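PDB 7OMU: macro domain-containing protein, which joins a DarT-family domain to a macro domain, which holds adenosine-5-diphosphoribose in its pocket. Local coordinates for residues A108-R119 and V177-Y186. The protein carries 1 engineered substitution. Numbering follows the deposited sequence.
Sequences AIVAVKWTIMKR and VDPRYISAIY
The strands carrying Ile109 and Tyr186 are the two central ones, antiparallel to each other, of a mixed four-stranded sheet in the DarT-family part of the chain. At one end Ile109 N reaches Tyr186 O at 3.0 Å and Tyr186 N returns to Ile109 O at 2.7 Å. Farther on, Ser183 and Ala184 together face Ala111, a beta bulge; Ser183 N meets Ala111 O at 2.9 Å from above the carbonyl plane. Beyond it Lys113 N binds Tyr181 O at 2.8 Å, while the lysine chain, bent at chi3 (-76°) and chi4 (-70°), brings NZ to Arg180 O at 3.1 Å.

On one face, branched Val110 CG1 packs 3.8 Å from Ile182 CG2, a hydrophobic surface that helix 35-41 covers at Ile182. On the other, small Ala111 sets its CB at the edge of the Tyr186 ring, whose hydroxyl is hydrogen-bonded to Glu25. After the strand, a 3-10 turn lays Ile116 CG1 4.2 Å over the centre of the Tyr181 ring, a CH-pi contact, with Thr115 CG2 in plane at its edge. Backbone bonds thus fix the pairing through the bulge, and apolar contacts to a flat ring seat the turn against Tyr181, just before the partner strand.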
loop_
_atom_site.group_PDB
_atom_site.type_symbol
_atom_site.label_atom_id
_atom_site.label_comp_id
_atom_site.label_asym_id
_atom_site.label_seq_id
_atom_site.Cartn_x
_atom_site.Cartn_y
_atom_site.Cartn_z
ATOM N N ALA A 108 4.501 13.965 5.942
ATOM C CA ALA A 108 5.926 13.643 6.152
ATOM C C ALA A 108 6.029 12.500 7.164
ATOM O O ALA A 108 5.314 12.534 8.178
ATOM C CB ALA A 108 6.659 14.873 6.618
ATOM N N ILE A 109 6.869 11.507 6.877
ATOM C CA ILE A 109 7.220 10.413 7.825
ATOM C C ILE A 109 8.608 10.731 8.387
ATOM O O ILE A 109 9.567 10.810 7.600
ATOM C CB ILE A 109 7.126 9.039 7.134
ATOM C CG1 ILE A 109 5.682 8.747 6.716
ATOM C CG2 ILE A 109 7.680 7.932 8.017
ATOM C CD1 ILE A 109 5.555 7.915 5.463
ATOM N N VAL A 110 8.678 10.985 9.694
ATOM C CA VAL A 110 9.933 11.348 10.408
ATOM C C VAL A 110 10.578 10.046 10.877
ATOM O O VAL A 110 9.927 9.313 11.637
ATOM C CB VAL A 110 9.667 12.313 11.579
ATOM C CG1 VAL A 110 10.948 12.656 12.334
ATOM C CG2 VAL A 110 8.966 13.580 11.105
ATOM N N ALA A 111 11.789 9.767 10.399
ATOM C CA ALA A 111 12.577 8.569 10.756
ATOM C C ALA A 111 13.296 8.817 12.085
ATOM O O ALA A 111 13.903 9.891 12.247
ATOM C CB ALA A 111 13.547 8.239 9.652
ATOM N N VAL A 112 13.214 7.850 12.999
ATOM C CA VAL A 112 13.878 7.861 14.332
ATOM C C VAL A 112 14.820 6.655 14.370
ATOM O O VAL A 112 14.394 5.588 13.915
ATOM C CB VAL A 112 12.823 7.820 15.452
ATOM C CG1 VAL A 112 13.453 7.730 16.833
ATOM C CG2 VAL A 112 11.880 9.010 15.371
ATOM N N LYS A 113 16.045 6.826 14.874
ATOM C CA LYS A 113 17.113 5.788 14.850
ATOM C C LYS A 113 16.702 4.587 15.707
ATOM O O LYS A 113 16.042 4.804 16.733
ATOM C CB LYS A 113 18.447 6.358 15.345
ATOM C CG LYS A 113 19.269 7.091 14.292
ATOM C CD LYS A 113 20.705 7.358 14.711
ATOM C CE LYS A 113 20.843 8.488 15.711
ATOM N NZ LYS A 113 20.546 9.805 15.098
ATOM N N TRP A 114 17.096 3.378 15.287
ATOM C CA TRP A 114 16.989 2.105 16.055
ATOM C C TRP A 114 17.380 2.364 17.517
ATOM O O TRP A 114 16.761 1.787 18.425
ATOM C CB TRP A 114 17.867 1.011 15.414
ATOM C CG TRP A 114 19.339 1.085 15.727
ATOM C CD1 TRP A 114 19.963 0.623 16.854
ATOM C CD2 TRP A 114 20.390 1.621 14.891
ATOM N NE1 TRP A 114 21.312 0.847 16.788
ATOM C CE2 TRP A 114 21.605 1.460 15.598
ATOM C CE3 TRP A 114 20.424 2.236 13.632
ATOM C CZ2 TRP A 114 22.831 1.883 15.077
ATOM C CZ3 TRP A 114 21.636 2.655 13.121
ATOM C CH2 TRP A 114 22.822 2.480 13.836
ATOM N N THR A 115 18.363 3.243 17.709
ATOM C CA THR A 115 19.102 3.492 18.971
ATOM C C THR A 115 18.137 3.914 20.092
ATOM O O THR A 115 18.511 3.756 21.260
ATOM C CB THR A 115 20.236 4.490 18.699
ATOM O OG1 THR A 115 21.242 4.281 19.687
ATOM C CG2 THR A 115 19.788 5.936 18.701
ATOM N N ILE A 116 16.938 4.411 19.772
ATOM C CA ILE A 116 15.939 4.843 20.796
ATOM C C ILE A 116 15.394 3.619 21.540
ATOM O O ILE A 116 14.863 3.794 22.646
ATOM C CB ILE A 116 14.801 5.682 20.179
ATOM C CG1 ILE A 116 14.007 6.417 21.261
ATOM C CG2 ILE A 116 13.890 4.838 19.308
ATOM C CD1 ILE A 116 13.232 7.603 20.748
ATOM N N MET A 117 15.522 2.427 20.957
ATOM C CA MET A 117 15.043 1.151 21.554
ATOM C C MET A 117 15.916 0.772 22.759
ATOM O O MET A 117 15.444 -0.037 23.593
ATOM C CB MET A 117 15.078 0.016 20.524
ATOM C CG MET A 117 14.203 0.267 19.295
ATOM S SD MET A 117 12.505 -0.320 19.498
ATOM C CE MET A 117 12.716 -2.025 18.990
ATOM N N LYS A 118 17.132 1.330 22.848
ATOM C CA LYS A 118 18.091 1.087 23.963
ATOM C C LYS A 118 17.522 1.653 25.269
ATOM O O LYS A 118 17.809 1.058 26.324
ATOM C CB LYS A 118 19.466 1.704 23.678
ATOM C CG LYS A 118 20.323 0.962 22.658
ATOM C CD LYS A 118 21.761 1.446 22.611
ATOM C CE LYS A 118 22.562 0.824 21.487
ATOM N NZ LYS A 118 23.969 1.289 21.504
ATOM N N ARG A 119 16.759 2.753 25.202
ATOM C CA ARG A 119 16.049 3.340 26.372
ATOM C C ARG A 119 15.280 2.220 27.081
ATOM O O ARG A 119 14.804 1.305 26.385
ATOM C CB ARG A 119 15.128 4.489 25.945
ATOM C CG ARG A 119 15.853 5.808 25.727
ATOM C CD ARG A 119 14.987 6.941 25.201
ATOM N NE ARG A 119 13.975 7.391 26.145
ATOM C CZ ARG A 119 13.348 8.569 26.102
ATOM N NH1 ARG A 119 13.620 9.454 25.151
ATOM N NH2 ARG A 119 12.443 8.858 27.022
ATOM N N VAL A 177 10.437 12.779 22.141
ATOM C CA VAL A 177 11.607 12.148 21.470
ATOM C C VAL A 177 12.583 13.266 21.102
ATOM O O VAL A 177 12.202 14.130 20.283
ATOM C CB VAL A 177 11.196 11.352 20.221
ATOM C CG1 VAL A 177 12.402 10.708 19.555
ATOM C CG2 VAL A 177 10.137 10.310 20.533
ATOM N N ASP A 178 13.779 13.243 21.696
ATOM C CA ASP A 178 14.856 14.241 21.463
ATOM C C ASP A 178 15.160 14.293 19.967
ATOM O O ASP A 178 15.396 13.251 19.359
ATOM C CB ASP A 178 16.108 13.899 22.276
ATOM C CG ASP A 178 17.159 14.995 22.265
ATOM O OD1 ASP A 178 17.655 15.327 21.163
ATOM O OD2 ASP A 178 17.476 15.507 23.360
ATOM N N PRO A 179 15.150 15.491 19.330
ATOM C CA PRO A 179 15.472 15.622 17.910
ATOM C C PRO A 179 16.781 14.969 17.440
ATOM O O PRO A 179 16.881 14.723 16.251
ATOM C CB PRO A 179 15.568 17.139 17.709
ATOM C CG PRO A 179 14.605 17.696 18.722
ATOM C CD PRO A 179 14.743 16.776 19.919
ATOM N N ARG A 180 17.730 14.707 18.347
ATOM C CA ARG A 180 19.032 14.062 18.015
ATOM C C ARG A 180 18.832 12.581 17.668
ATOM O O ARG A 180 19.778 11.983 17.144
ATOM C CB ARG A 180 20.030 14.228 19.162
ATOM C CG ARG A 180 20.621 15.628 19.250
ATOM C CD ARG A 180 21.544 15.804 20.443
ATOM N NE ARG A 180 20.854 15.558 21.706
ATOM C CZ ARG A 180 21.375 15.765 22.912
ATOM N NH1 ARG A 180 20.651 15.506 23.990
ATOM N NH2 ARG A 180 22.606 16.231 23.040
ATOM N N TYR A 181 17.650 12.018 17.928
ATOM C CA TYR A 181 17.279 10.633 17.539
ATOM C C TYR A 181 16.750 10.578 16.097
ATOM O O TYR A 181 16.572 9.450 15.596
ATOM C CB TYR A 181 16.223 10.066 18.489
ATOM C CG TYR A 181 16.742 9.612 19.826
ATOM C CD1 TYR A 181 17.596 8.529 19.922
ATOM C CD2 TYR A 181 16.342 10.234 20.999
ATOM C CE1 TYR A 181 18.068 8.092 21.150
ATOM C CE2 TYR A 181 16.799 9.804 22.235
ATOM C CZ TYR A 181 17.662 8.724 22.311
ATOM O OH TYR A 181 18.131 8.279 23.510
ATOM N N ILE A 182 16.499 11.723 15.450
ATOM C CA ILE A 182 15.884 11.786 14.087
ATOM C C ILE A 182 16.956 11.533 13.013
ATOM O O ILE A 182 17.933 12.317 12.946
ATOM C CB ILE A 182 15.149 13.125 13.877
ATOM C CG1 ILE A 182 13.994 13.283 14.867
ATOM C CG2 ILE A 182 14.674 13.268 12.439
ATOM C CD1 ILE A 182 13.252 14.601 14.745
ATOM N N SER A 183 16.752 10.489 12.194
ATOM C CA SER A 183 17.645 10.039 11.091
ATOM C C SER A 183 17.447 10.927 9.868
ATOM O O SER A 183 18.442 11.407 9.308
ATOM C CB SER A 183 17.370 8.611 10.692
ATOM O OG SER A 183 17.512 7.719 11.783
ATOM N N ALA A 184 16.195 11.064 9.441
ATOM C CA ALA A 184 15.807 11.663 8.149
ATOM C C ALA A 184 14.307 11.942 8.153
ATOM O O ALA A 184 13.631 11.554 9.118
ATOM C CB ALA A 184 16.182 10.729 7.029
ATOM N N ILE A 185 13.817 12.598 7.105
ATOM C CA ILE A 185 12.363 12.833 6.882
ATOM C C ILE A 185 12.026 12.333 5.477
ATOM O O ILE A 185 12.672 12.797 4.514
ATOM C CB ILE A 185 12.008 14.316 7.097
ATOM C CG1 ILE A 185 12.268 14.747 8.543
ATOM C CG2 ILE A 185 10.574 14.599 6.678
ATOM C CD1 ILE A 185 13.056 16.019 8.644
ATOM N N TYR A 186 11.088 11.391 5.391
ATOM C CA TYR A 186 10.600 10.801 4.122
ATOM C C TYR A 186 9.412 11.633 3.640
ATOM O O TYR A 186 8.631 12.129 4.470
ATOM C CB TYR A 186 10.282 9.316 4.307
ATOM C CG TYR A 186 11.501 8.462 4.538
ATOM C CD1 TYR A 186 12.302 8.051 3.484
ATOM C CD2 TYR A 186 11.876 8.088 5.818
ATOM C CE1 TYR A 186 13.434 7.279 3.692
ATOM C CE2 TYR A 186 13.005 7.316 6.041
ATOM C CZ TYR A 186 13.783 6.906 4.974
ATOM O OH TYR A 186 14.890 6.149 5.194
#